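Local coordinates for protein UDP-glucose 4-epimerase (Brucella ovis, PDB 4WOK) that probably interconverts UDP-glucose and UDP-galactose by inverting the sugar at C4, using a tightly held NAD as redox cofactor, at residues 37-45 with 52-62; 201-211 with 322-332. The protein carries 2 engineered substitutions. One frame throughout, in Å; residues are numbered along the deposited sequence.

Interaction 1: residues 37-45 with 52-62; sequences APVVYDNLS and VRWGDFVEGDI. With NAD (nicotinamide-adenine-dinucleotide), chain B.
Val40 and Tyr41 pair in parallel register with Phe57 and Val58. Val58 N gives a nearly linear hydrogen bond to Val40 O (2.8 Å), and Asp42 N returns a longer one to Val58 O (3.3 Å). The Tyr41 ring, its CG anti to the backbone N (chi1 -175°), runs along the sheet: CD2 rests on Val58 CG1 (3.7 Å), Ile62 N lies in its plane at the edge, and OH donates to Asp61 O (2.7 Å) from above the carbonyl plane. Behind the other face Val40 meets Val52 tip to tip, while Phe57 CZ lies against both methyls of Leu44. The beginning of the pairing is looser and wetter: two waters bridge Pro38 O to Asp56, one through Asp56 O and one through Asp56 N, and Asp56 turns its carboxylate to Tyr75. At the far end, Asn43 ND2 donates to Asp61 OD2 (3.0 Å) from above the carboxylate plane. NAD closes this end: Asp42 OD1 and OD2 take its ribose O2B and O3B (2.7 and 2.6 Å), and Asp61 OD1 and Ile62 N grip adenine N6A and N1A. An acidic residue closing the second strand onto the adenosine ribose is the hallmark of an NAD-binding Rossmann fold.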
loop_
_atom_site.group_PDB
_atom_site.type_symbol
_atom_site.label_atom_id
_atom_site.label_comp_id
_atom_site.label_asym_id
_atom_site.label_seq_id
_atom_site.Cartn_x
_atom_site.Cartn_y
_atom_site.Cartn_z
ATOM N N ALA A 37 -11.718 10.691 13.890
ATOM C CA ALA A 37 -10.776 11.795 13.844
ATOM C C ALA A 37 -9.389 11.231 13.589
ATOM O O ALA A 37 -8.695 10.818 14.518
ATOM C CB ALA A 37 -10.807 12.596 15.142
ATOM N N PRO A 38 -8.985 11.203 12.317
ATOM C CA PRO A 38 -7.621 10.735 12.074
ATOM C C PRO A 38 -6.593 11.682 12.671
ATOM O O PRO A 38 -6.709 12.905 12.581
ATOM C CB PRO A 38 -7.525 10.699 10.544
ATOM C CG PRO A 38 -8.491 11.753 10.075
ATOM C CD PRO A 38 -9.650 11.690 11.090
ATOM N N VAL A 39 -5.583 11.096 13.297
ATOM C CA VAL A 39 -4.444 11.827 13.810
ATOM C C VAL A 39 -3.234 11.302 13.085
ATOM O O VAL A 39 -2.915 10.120 13.206
ATOM C CB VAL A 39 -4.263 11.639 15.325
ATOM C CG1 VAL A 39 -3.062 12.422 15.810
ATOM C CG2 VAL A 39 -5.536 12.086 16.065
ATOM N N VAL A 40 -2.552 12.161 12.342
ATOM C CA VAL A 40 -1.439 11.668 11.519
ATOM C C VAL A 40 -0.121 11.827 12.261
ATOM O O VAL A 40 0.158 12.887 12.829
ATOM C CB VAL A 40 -1.379 12.394 10.146
ATOM C CG1 VAL A 40 -0.030 12.112 9.406
ATOM C CG2 VAL A 40 -2.540 11.974 9.272
ATOM N N TYR A 41 0.676 10.754 12.265
ATOM C CA TYR A 41 2.019 10.754 12.837
ATOM C C TYR A 41 2.946 10.378 11.685
ATOM O O TYR A 41 2.808 9.307 11.109
ATOM C CB TYR A 41 2.126 9.763 14.003
ATOM C CG TYR A 41 3.465 9.798 14.734
ATOM C CD1 TYR A 41 4.551 9.070 14.274
ATOM C CD2 TYR A 41 3.627 10.563 15.889
ATOM C CE1 TYR A 41 5.799 9.114 14.944
ATOM C CE2 TYR A 41 4.839 10.598 16.572
ATOM C CZ TYR A 41 5.921 9.872 16.098
ATOM O OH TYR A 41 7.133 9.920 16.768
ATOM N N ASP A 42 3.860 11.270 11.318
ATOM C CA ASP A 42 4.592 11.093 10.050
ATOM C C ASP A 42 5.858 11.912 10.095
ATOM O O ASP A 42 5.847 13.023 10.637
ATOM C CB ASP A 42 3.714 11.538 8.871
ATOM C CG ASP A 42 4.181 10.978 7.541
ATOM O OD1 ASP A 42 5.320 11.292 7.122
ATOM O OD2 ASP A 42 3.410 10.223 6.913
ATOM N N ASN A 43 6.959 11.394 9.547
ATOM C CA ASN A 43 8.202 12.148 9.639
ATOM C C ASN A 43 8.473 13.005 8.401
ATOM O O ASN A 43 9.516 13.667 8.317
ATOM C CB ASN A 43 9.397 11.208 9.923
ATOM C CG ASN A 43 9.727 10.258 8.767
ATOM O OD1 ASN A 43 9.079 10.251 7.718
ATOM N ND2 ASN A 43 10.763 9.449 8.970
ATOM N N LEU A 44 7.530 12.966 7.458
ATOM C CA LEU A 44 7.577 13.693 6.167
ATOM C C LEU A 44 8.776 13.353 5.284
ATOM O O LEU A 44 9.117 14.120 4.370
ATOM C CB LEU A 44 7.541 15.205 6.394
ATOM C CG LEU A 44 6.346 15.679 7.232
ATOM C CD1 LEU A 44 6.375 17.196 7.392
ATOM C CD2 LEU A 44 4.989 15.216 6.615
ATOM N N SER A 45 9.383 12.193 5.517
ATOM C CA SER A 45 10.509 11.753 4.690
ATOM C C SER A 45 10.107 11.545 3.221
ATOM O O SER A 45 10.856 11.908 2.310
ATOM C CB SER A 45 11.110 10.457 5.247
ATOM O OG SER A 45 10.105 9.458 5.410
ATOM N N VAL A 52 -2.125 16.432 4.972
ATOM C CA VAL A 52 -2.731 16.168 6.271
ATOM C C VAL A 52 -3.855 17.190 6.462
ATOM O O VAL A 52 -3.659 18.251 7.057
ATOM C CB VAL A 52 -1.692 16.236 7.408
ATOM C CG1 VAL A 52 -2.323 15.858 8.740
ATOM C CG2 VAL A 52 -0.510 15.277 7.115
ATOM N N ARG A 53 -5.030 16.866 5.927
ATOM C CA ARG A 53 -6.103 17.847 5.825
ATOM C C ARG A 53 -7.319 17.507 6.658
ATOM O O ARG A 53 -8.279 18.263 6.643
ATOM C CB ARG A 53 -6.554 18.002 4.366
ATOM C CG ARG A 53 -5.389 18.152 3.386
ATOM C CD ARG A 53 -5.883 18.335 1.940
ATOM N NE ARG A 53 -4.767 18.209 0.996
ATOM C CZ ARG A 53 -4.912 17.905 -0.290
ATOM N NH1 ARG A 53 -6.131 17.694 -0.781
ATOM N NH2 ARG A 53 -3.841 17.796 -1.085
ATOM N N TRP A 54 -7.299 16.380 7.362
ATOM C CA TRP A 54 -8.542 15.898 7.987
ATOM C C TRP A 54 -8.483 15.740 9.496
ATOM O O TRP A 54 -9.405 15.193 10.096
ATOM C CB TRP A 54 -8.956 14.571 7.344
ATOM C CG TRP A 54 -9.376 14.788 5.930
ATOM C CD1 TRP A 54 -10.615 15.136 5.489
ATOM C CD2 TRP A 54 -8.533 14.746 4.780
ATOM N NE1 TRP A 54 -10.602 15.292 4.125
ATOM C CE2 TRP A 54 -9.330 15.046 3.662
ATOM C CE3 TRP A 54 -7.181 14.453 4.582
ATOM C CZ2 TRP A 54 -8.825 15.078 2.359
ATOM C CZ3 TRP A 54 -6.678 14.484 3.284
ATOM C CH2 TRP A 54 -7.497 14.791 2.197
ATOM N N GLY A 55 -7.416 16.238 10.103
ATOM C CA GLY A 55 -7.278 16.222 11.548
ATOM C C GLY A 55 -5.889 16.676 11.990
ATOM O O GLY A 55 -5.155 17.306 11.230
ATOM N N ASP A 56 -5.524 16.355 13.226
ATOM C CA ASP A 56 -4.268 16.828 13.798
ATOM C C ASP A 56 -3.067 16.210 13.110
ATOM O O ASP A 56 -3.163 15.151 12.496
ATOM C CB ASP A 56 -4.204 16.523 15.288
ATOM C CG ASP A 56 -5.076 17.459 16.114
ATOM O OD1 ASP A 56 -5.833 18.240 15.517
ATOM O OD2 ASP A 56 -4.990 17.410 17.357
ATOM N N PHE A 57 -1.940 16.900 13.217
ATOM C CA PHE A 57 -0.672 16.435 12.658
ATOM C C PHE A 57 0.398 16.451 13.727
ATOM O O PHE A 57 0.582 17.444 14.420
ATOM C CB PHE A 57 -0.247 17.300 11.476
ATOM C CG PHE A 57 1.147 16.974 10.959
ATOM C CD1 PHE A 57 1.459 15.690 10.540
ATOM C CD2 PHE A 57 2.130 17.951 10.901
ATOM C CE1 PHE A 57 2.752 15.379 10.047
ATOM C CE2 PHE A 57 3.408 17.655 10.420
ATOM C CZ PHE A 57 3.718 16.367 10.002
ATOM N N VAL A 58 1.079 15.327 13.886
ATOM C CA VAL A 58 2.230 15.260 14.755
ATOM C C VAL A 58 3.398 14.876 13.877
ATOM O O VAL A 58 3.407 13.773 13.345
ATOM C CB VAL A 58 2.053 14.229 15.864
ATOM C CG1 VAL A 58 3.313 14.145 16.730
ATOM C CG2 VAL A 58 0.824 14.569 16.734
ATOM N N GLU A 59 4.360 15.775 13.696
ATOM C CA GLU A 59 5.578 15.397 12.974
ATOM C C GLU A 59 6.444 14.577 13.910
ATOM O O GLU A 59 6.719 14.988 15.037
ATOM C CB GLU A 59 6.359 16.618 12.479
ATOM C CG GLU A 59 7.477 16.279 11.468
ATOM C CD GLU A 59 8.751 15.670 12.087
ATOM O OE1 GLU A 59 9.258 16.226 13.080
ATOM O OE2 GLU A 59 9.279 14.655 11.553
ATOM N N GLY A 60 6.901 13.427 13.445
ATOM C CA GLY A 60 7.752 12.600 14.275
ATOM C C GLY A 60 8.126 11.319 13.565
ATOM O O GLY A 60 7.472 10.920 12.593
ATOM N N ASP A 61 9.176 10.680 14.060
ATOM C CA ASP A 61 9.636 9.409 13.536
ATOM C C ASP A 61 9.125 8.289 14.412
ATOM O O ASP A 61 9.091 8.431 15.644
ATOM C CB ASP A 61 11.173 9.372 13.486
ATOM C CG ASP A 61 11.693 8.353 12.492
ATOM O OD1 ASP A 61 11.491 7.132 12.701
ATOM O OD2 ASP A 61 12.283 8.782 11.482
ATOM N N ILE A 62 8.727 7.171 13.812
ATOM C CA ILE A 62 8.291 6.057 14.660
ATOM C C ILE A 62 9.447 5.481 15.487
ATOM O O ILE A 62 9.217 4.813 16.507
ATOM C CB ILE A 62 7.630 4.935 13.843
ATOM C CG1 ILE A 62 8.618 4.355 12.813
ATOM C CG2 ILE A 62 6.378 5.458 13.184
ATOM C CD1 ILE A 62 7.976 3.261 11.922
HETATM P PA NAD B . 4.386 6.721 0.922
HETATM O O1A NAD B . 5.896 6.799 1.049
HETATM O O2A NAD B . 3.554 7.710 0.161
HETATM O O5B NAD B . 3.818 6.885 2.551
HETATM C C5B NAD B . 4.806 6.492 3.478
HETATM C C4B NAD B . 4.617 7.461 4.674
HETATM O O4B NAD B . 5.356 6.998 5.812
HETATM C C3B NAD B . 5.239 8.773 4.183
HETATM O O3B NAD B . 4.340 9.808 4.494
HETATM C C2B NAD B . 6.541 8.860 5.017
HETATM O O2B NAD B . 6.869 10.167 5.279
HETATM C C1B NAD B . 6.103 8.116 6.331
HETATM N N9A NAD B . 7.245 7.487 7.023
HETATM C C8A NAD B . 8.245 6.639 6.497
HETATM N N7A NAD B . 9.110 6.225 7.429
HETATM C C5A NAD B . 8.656 6.833 8.607
HETATM C C6A NAD B . 9.146 6.799 9.931
HETATM N N6A NAD B . 10.274 6.075 10.237
HETATM N N1A NAD B . 8.499 7.485 10.903
HETATM C C2A NAD B . 7.384 8.201 10.546
HETATM N N3A NAD B . 6.808 8.334 9.316
HETATM C C4A NAD B . 7.489 7.614 8.372
HETATM O O3 NAD B . 4.253 5.161 0.558
HETATM P PN NAD B . 2.760 4.589 0.321
HETATM O O1N NAD B . 1.580 5.384 0.802
HETATM O O2N NAD B . 2.860 3.891 -0.990
HETATM O O5D NAD B . 2.652 3.097 1.187
HETATM C C5D NAD B . 2.766 3.255 2.514
HETATM C C4D NAD B . 2.523 1.869 3.111
HETATM O O4D NAD B . 1.857 1.016 2.092
HETATM C C3D NAD B . 3.878 1.191 3.397
HETATM O O3D NAD B . 3.663 0.372 4.501
HETATM C C2D NAD B . 4.071 0.356 2.126
HETATM O O2D NAD B . 4.839 -0.769 2.290
HETATM C C1D NAD B . 2.614 -0.146 1.994
HETATM N N1N NAD B . 2.433 -0.746 0.577
HETATM C C2N NAD B . 2.372 0.143 -0.492
HETATM C C3N NAD B . 2.206 -0.388 -1.798
HETATM C C7N NAD B . 2.140 0.562 -2.964
HETATM O O7N NAD B . 1.963 0.133 -4.108
HETATM N N7N NAD B . 2.281 1.915 -2.722
HETATM C C4N NAD B . 2.123 -1.772 -1.969
HETATM C C5N NAD B . 2.193 -2.634 -0.875
HETATM C C6N NAD B . 2.354 -2.107 0.414
HETATM O O HOH W 1 -5.007 14.098 10.639
HETATM O O HOH W 2 -7.552 14.858 14.536
#

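Interaction 2: residues 201-211 with 322-332; sequences IPRAMMAAAGR and IIRTAAPHFGL. Engineered in segment 322-332: His329 (natural residue Tyr). With PO4 (phosphate ion), chain D.
Helix 201-209 and helix 322-326 cross at -59° with their axes 11.2 Å apart at closest approach, so the contact is made by long side chains and by the turn 327-332, whose Phe330 and Gly331 bring their CA atoms to 5.5 Å from those of Met206 and Ala209. Met205 spans the gap: extended beyond CG, it lays SD beside Ala326 CB and pushes CE against Ile323 CD1 (3.6 Å), while its CB rests on Leu332 CD1. Phe330, with CG anti to its own carbonyl carbon (chi1 -62°), sets its ring beside helix 201-209. Pro202 CB touches Phe330 CZ (3.5 Å), and Pro202 CA lies over one face of the ring near its rim, with His329 CB over the opposite face. Met205 and Met206 approach the same ring obliquely through sulfur, two Met-aromatic contacts with SD at 5.0 and 5.2 Å from the centroid. Leu332 CD2 fills in against Ala209 CB (3.7 Å). The turn is held by Ala327 O, which accepts from Phe330 N and Leu332 N on opposite faces of its plane. Nearer the solvent, the extended Arg211 lays its guanidinium flat over the Phe330-Gly331 peptide, Gly331 N being 3.5 Å from Arg211 CZ. A water joins Gly331 N and Pro328 O to a phosphate, which also accepts from ND1 of the engineered His329. Helix 201-209 packs through Ala204 on strand 215-218; Ala204 and Ile323 both touch helix 269-280, and Ile201 and Ile322 both meet Ser182 of strand 180-182.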
loop_
_atom_site.group_PDB
_atom_site.type_symbol
_atom_site.label_atom_id
_atom_site.label_comp_id
_atom_site.label_asym_id
_atom_site.label_seq_id
_atom_site.Cartn_x
_atom_site.Cartn_y
_atom_site.Cartn_z
ATOM N N ILE A 201 2.231 2.638 -13.129
ATOM C CA ILE A 201 1.198 3.456 -13.751
ATOM C C ILE A 201 1.541 4.959 -13.711
ATOM O O ILE A 201 1.387 5.656 -14.722
ATOM C CB ILE A 201 -0.168 3.191 -13.116
ATOM C CG1 ILE A 201 -0.583 1.743 -13.394
ATOM C CG2 ILE A 201 -1.180 4.163 -13.663
ATOM C CD1 ILE A 201 -1.928 1.340 -12.817
ATOM N N PRO A 202 2.046 5.457 -12.565
ATOM C CA PRO A 202 2.554 6.833 -12.608
ATOM C C PRO A 202 3.664 7.075 -13.619
ATOM O O PRO A 202 3.633 8.112 -14.281
ATOM C CB PRO A 202 3.078 7.041 -11.188
ATOM C CG PRO A 202 2.119 6.233 -10.359
ATOM C CD PRO A 202 1.922 4.980 -11.173
ATOM N N ARG A 203 4.623 6.162 -13.729
ATOM C CA ARG A 203 5.697 6.333 -14.697
ATOM C C ARG A 203 5.142 6.338 -16.124
ATOM O O ARG A 203 5.521 7.173 -16.952
ATOM C CB ARG A 203 6.751 5.238 -14.524
ATOM C CG ARG A 203 7.642 5.437 -13.288
ATOM C CD ARG A 203 8.689 4.335 -13.151
ATOM N NE ARG A 203 9.507 4.192 -14.358
ATOM C CZ ARG A 203 9.570 3.082 -15.094
ATOM N NH1 ARG A 203 8.866 2.009 -14.741
ATOM N NH2 ARG A 203 10.341 3.040 -16.179
ATOM N N ALA A 204 4.221 5.426 -16.411
ATOM C CA ALA A 204 3.656 5.361 -17.760
ATOM C C ALA A 204 2.931 6.669 -18.097
ATOM O O ALA A 204 3.018 7.172 -19.219
ATOM C CB ALA A 204 2.719 4.170 -17.895
ATOM N N MET A 205 2.235 7.232 -17.113
ATOM C CA MET A 205 1.501 8.479 -17.324
ATOM C C MET A 205 2.435 9.668 -17.488
ATOM O O MET A 205 2.226 10.529 -18.355
ATOM C CB MET A 205 0.531 8.737 -16.165
ATOM C CG MET A 205 -0.652 7.811 -16.190
ATOM S SD MET A 205 -1.769 8.023 -14.797
ATOM C CE MET A 205 -3.083 6.925 -15.333
ATOM N N MET A 206 3.456 9.722 -16.648
ATOM C CA MET A 206 4.460 10.765 -16.755
ATOM C C MET A 206 5.101 10.737 -18.137
ATOM O O MET A 206 5.331 11.784 -18.735
ATOM C CB MET A 206 5.522 10.603 -15.671
ATOM C CG MET A 206 5.007 10.921 -14.255
ATOM S SD MET A 206 6.148 10.342 -12.981
ATOM C CE MET A 206 7.528 11.454 -13.247
ATOM N N ALA A 207 5.366 9.537 -18.639
ATOM C CA ALA A 207 5.987 9.384 -19.958
ATOM C C ALA A 207 5.027 9.870 -21.054
ATOM O O ALA A 207 5.419 10.612 -21.945
ATOM C CB ALA A 207 6.387 7.945 -20.189
ATOM N N ALA A 208 3.761 9.471 -20.965
ATOM C CA ALA A 208 2.754 9.935 -21.923
ATOM C C ALA A 208 2.626 11.456 -21.862
ATOM O O ALA A 208 2.396 12.112 -22.869
ATOM C CB ALA A 208 1.414 9.270 -21.654
ATOM N N ALA A 209 2.810 12.014 -20.672
ATOM C CA ALA A 209 2.676 13.455 -20.472
ATOM C C ALA A 209 3.935 14.242 -20.831
ATOM O O ALA A 209 3.899 15.470 -20.893
ATOM C CB ALA A 209 2.293 13.741 -19.031
ATOM N N GLY A 210 5.047 13.541 -21.044
ATOM C CA GLY A 210 6.288 14.182 -21.434
ATOM C C GLY A 210 7.095 14.590 -20.222
ATOM O O GLY A 210 8.089 15.305 -20.334
ATOM N N ARG A 211 6.660 14.138 -19.051
ATOM C CA ARG A 211 7.393 14.401 -17.822
ATOM C C ARG A 211 8.547 13.413 -17.687
ATOM O O ARG A 211 9.515 13.675 -16.977
ATOM C CB ARG A 211 6.457 14.332 -16.612
ATOM C CG ARG A 211 5.346 15.369 -16.684
ATOM C CD ARG A 211 4.470 15.364 -15.434
ATOM N NE ARG A 211 3.543 16.497 -15.418
ATOM C CZ ARG A 211 2.819 16.865 -14.359
ATOM N NH1 ARG A 211 2.905 16.188 -13.223
ATOM N NH2 ARG A 211 2.008 17.909 -14.436
ATOM N N ILE A 322 -9.105 3.479 -12.206
ATOM C CA ILE A 322 -7.717 3.681 -11.789
ATOM C C ILE A 322 -7.053 4.700 -12.706
ATOM O O ILE A 322 -6.464 5.676 -12.240
ATOM C CB ILE A 322 -6.934 2.360 -11.804
ATOM C CG1 ILE A 322 -7.398 1.468 -10.652
ATOM C CG2 ILE A 322 -5.439 2.616 -11.768
ATOM C CD1 ILE A 322 -6.846 0.061 -10.699
ATOM N N ILE A 323 -7.189 4.502 -14.016
ATOM C CA ILE A 323 -6.515 5.390 -14.957
ATOM C C ILE A 323 -7.090 6.794 -14.917
ATOM O O ILE A 323 -6.357 7.774 -14.833
ATOM C CB ILE A 323 -6.606 4.875 -16.397
ATOM C CG1 ILE A 323 -5.849 3.551 -16.531
ATOM C CG2 ILE A 323 -6.048 5.921 -17.343
ATOM C CD1 ILE A 323 -4.432 3.608 -16.018
ATOM N N ARG A 324 -8.414 6.878 -14.984
ATOM C CA ARG A 324 -9.109 8.155 -15.009
ATOM C C ARG A 324 -8.802 9.028 -13.779
ATOM O O ARG A 324 -8.647 10.247 -13.890
ATOM C CB ARG A 324 -10.613 7.904 -15.111
ATOM C CG ARG A 324 -11.396 9.016 -15.756
ATOM C CD ARG A 324 -12.878 8.674 -15.803
ATOM N NE ARG A 324 -13.139 7.475 -16.594
ATOM C CZ ARG A 324 -13.445 7.490 -17.889
ATOM N NH1 ARG A 324 -13.528 8.642 -18.544
ATOM N NH2 ARG A 324 -13.671 6.351 -18.529
ATOM N N THR A 325 -8.707 8.418 -12.604
ATOM C CA THR A 325 -8.510 9.225 -11.402
ATOM C C THR A 325 -7.047 9.603 -11.198
ATOM O O THR A 325 -6.756 10.636 -10.607
ATOM C CB THR A 325 -9.054 8.515 -10.135
ATOM O OG1 THR A 325 -8.426 7.238 -9.970
ATOM C CG2 THR A 325 -10.543 8.312 -10.275
ATOM N N ALA A 326 -6.126 8.791 -11.704
ATOM C CA ALA A 326 -4.704 9.098 -11.551
ATOM C C ALA A 326 -4.212 10.115 -12.583
ATOM O O ALA A 326 -3.408 10.991 -12.270
ATOM C CB ALA A 326 -3.878 7.826 -11.638
ATOM N N ALA A 327 -4.711 9.995 -13.810
ATOM C CA ALA A 327 -4.188 10.771 -14.937
ATOM C C ALA A 327 -4.041 12.289 -14.695
ATOM O O ALA A 327 -3.002 12.858 -15.039
ATOM C CB ALA A 327 -5.051 10.516 -16.170
ATOM N N PRO A 328 -5.055 12.953 -14.098
ATOM C CA PRO A 328 -4.910 14.405 -13.896
ATOM C C PRO A 328 -3.756 14.814 -12.993
ATOM O O PRO A 328 -3.341 15.975 -13.020
ATOM C CB PRO A 328 -6.245 14.797 -13.247
ATOM C CG PRO A 328 -7.200 13.760 -13.717
ATOM C CD PRO A 328 -6.406 12.495 -13.722
ATOM N N HIS A 329 -3.237 13.879 -12.204
ATOM C CA HIS A 329 -2.141 14.201 -11.317
ATOM C C HIS A 329 -0.781 14.101 -11.995
ATOM O O HIS A 329 0.225 14.495 -11.419
ATOM C CB HIS A 329 -2.183 13.293 -10.091
ATOM C CG HIS A 329 -3.374 13.537 -9.219
ATOM N ND1 HIS A 329 -3.435 14.584 -8.330
ATOM C CD2 HIS A 329 -4.556 12.883 -9.127
ATOM C CE1 HIS A 329 -4.608 14.554 -7.707
ATOM N NE2 HIS A 329 -5.300 13.535 -8.171
ATOM N N PHE A 330 -0.744 13.594 -13.220
ATOM C CA PHE A 330 0.537 13.432 -13.893
ATOM C C PHE A 330 0.568 14.147 -15.236
ATOM O O PHE A 330 1.197 13.685 -16.164
ATOM C CB PHE A 330 0.859 11.949 -14.074
ATOM C CG PHE A 330 0.988 11.207 -12.774
ATOM C CD1 PHE A 330 2.114 11.373 -11.975
ATOM C CD2 PHE A 330 -0.014 10.360 -12.350
ATOM C CE1 PHE A 330 2.233 10.705 -10.759
ATOM C CE2 PHE A 330 0.094 9.681 -11.134
ATOM C CZ PHE A 330 1.219 9.855 -10.341
ATOM N N GLY A 331 -0.119 15.278 -15.318
ATOM C CA GLY A 331 -0.058 16.124 -16.492
ATOM C C GLY A 331 -0.910 15.658 -17.652
ATOM O O GLY A 331 -0.664 16.057 -18.785
ATOM N N LEU A 332 -1.909 14.823 -17.382
ATOM C CA LEU A 332 -2.785 14.333 -18.443
ATOM C C LEU A 332 -4.210 14.837 -18.243
ATOM O O LEU A 332 -4.572 15.295 -17.160
ATOM C CB LEU A 332 -2.759 12.801 -18.502
ATOM C CG LEU A 332 -1.386 12.206 -18.840
ATOM C CD1 LEU A 332 -1.383 10.694 -18.717
ATOM C CD2 LEU A 332 -0.967 12.624 -20.258
HETATM P P PO4 D . -0.781 17.796 -8.919
HETATM O O1 PO4 D . -2.067 18.589 -8.985
HETATM O O2 PO4 D . -0.013 17.936 -10.223
HETATM O O3 PO4 D . -1.135 16.351 -8.643
HETATM O O4 PO4 D . 0.077 18.321 -7.791
HETATM O O HOH W 3 -0.804 17.312 -13.138
#

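Overall arrangement
The two contacts lie in series along the chain, with centres 27 Å apart and nearest atoms about 7 Å apart, without touching. Interaction 1 sits at the edge of the seven-stranded parallel sheet and holds the adenosine end of NAD. From there the cofactor runs on through its diphosphate to the nicotinamide, hydrogen-bonded on its way to Phe22, Asn102, Tyr151, Ala181 and His194. Interaction 2 joins helix 201-209 to helix 322-326 and the turn that follows it, in the part of the molecule where the small sheets lie. His194 also belongs to the zinc site, with Glu192, Glu197 and His199. Pro202, in interaction 2, brings its side chain to about 5 Å from the zinc and about 9 Å from NAD, and touches Glu192 and Glu197.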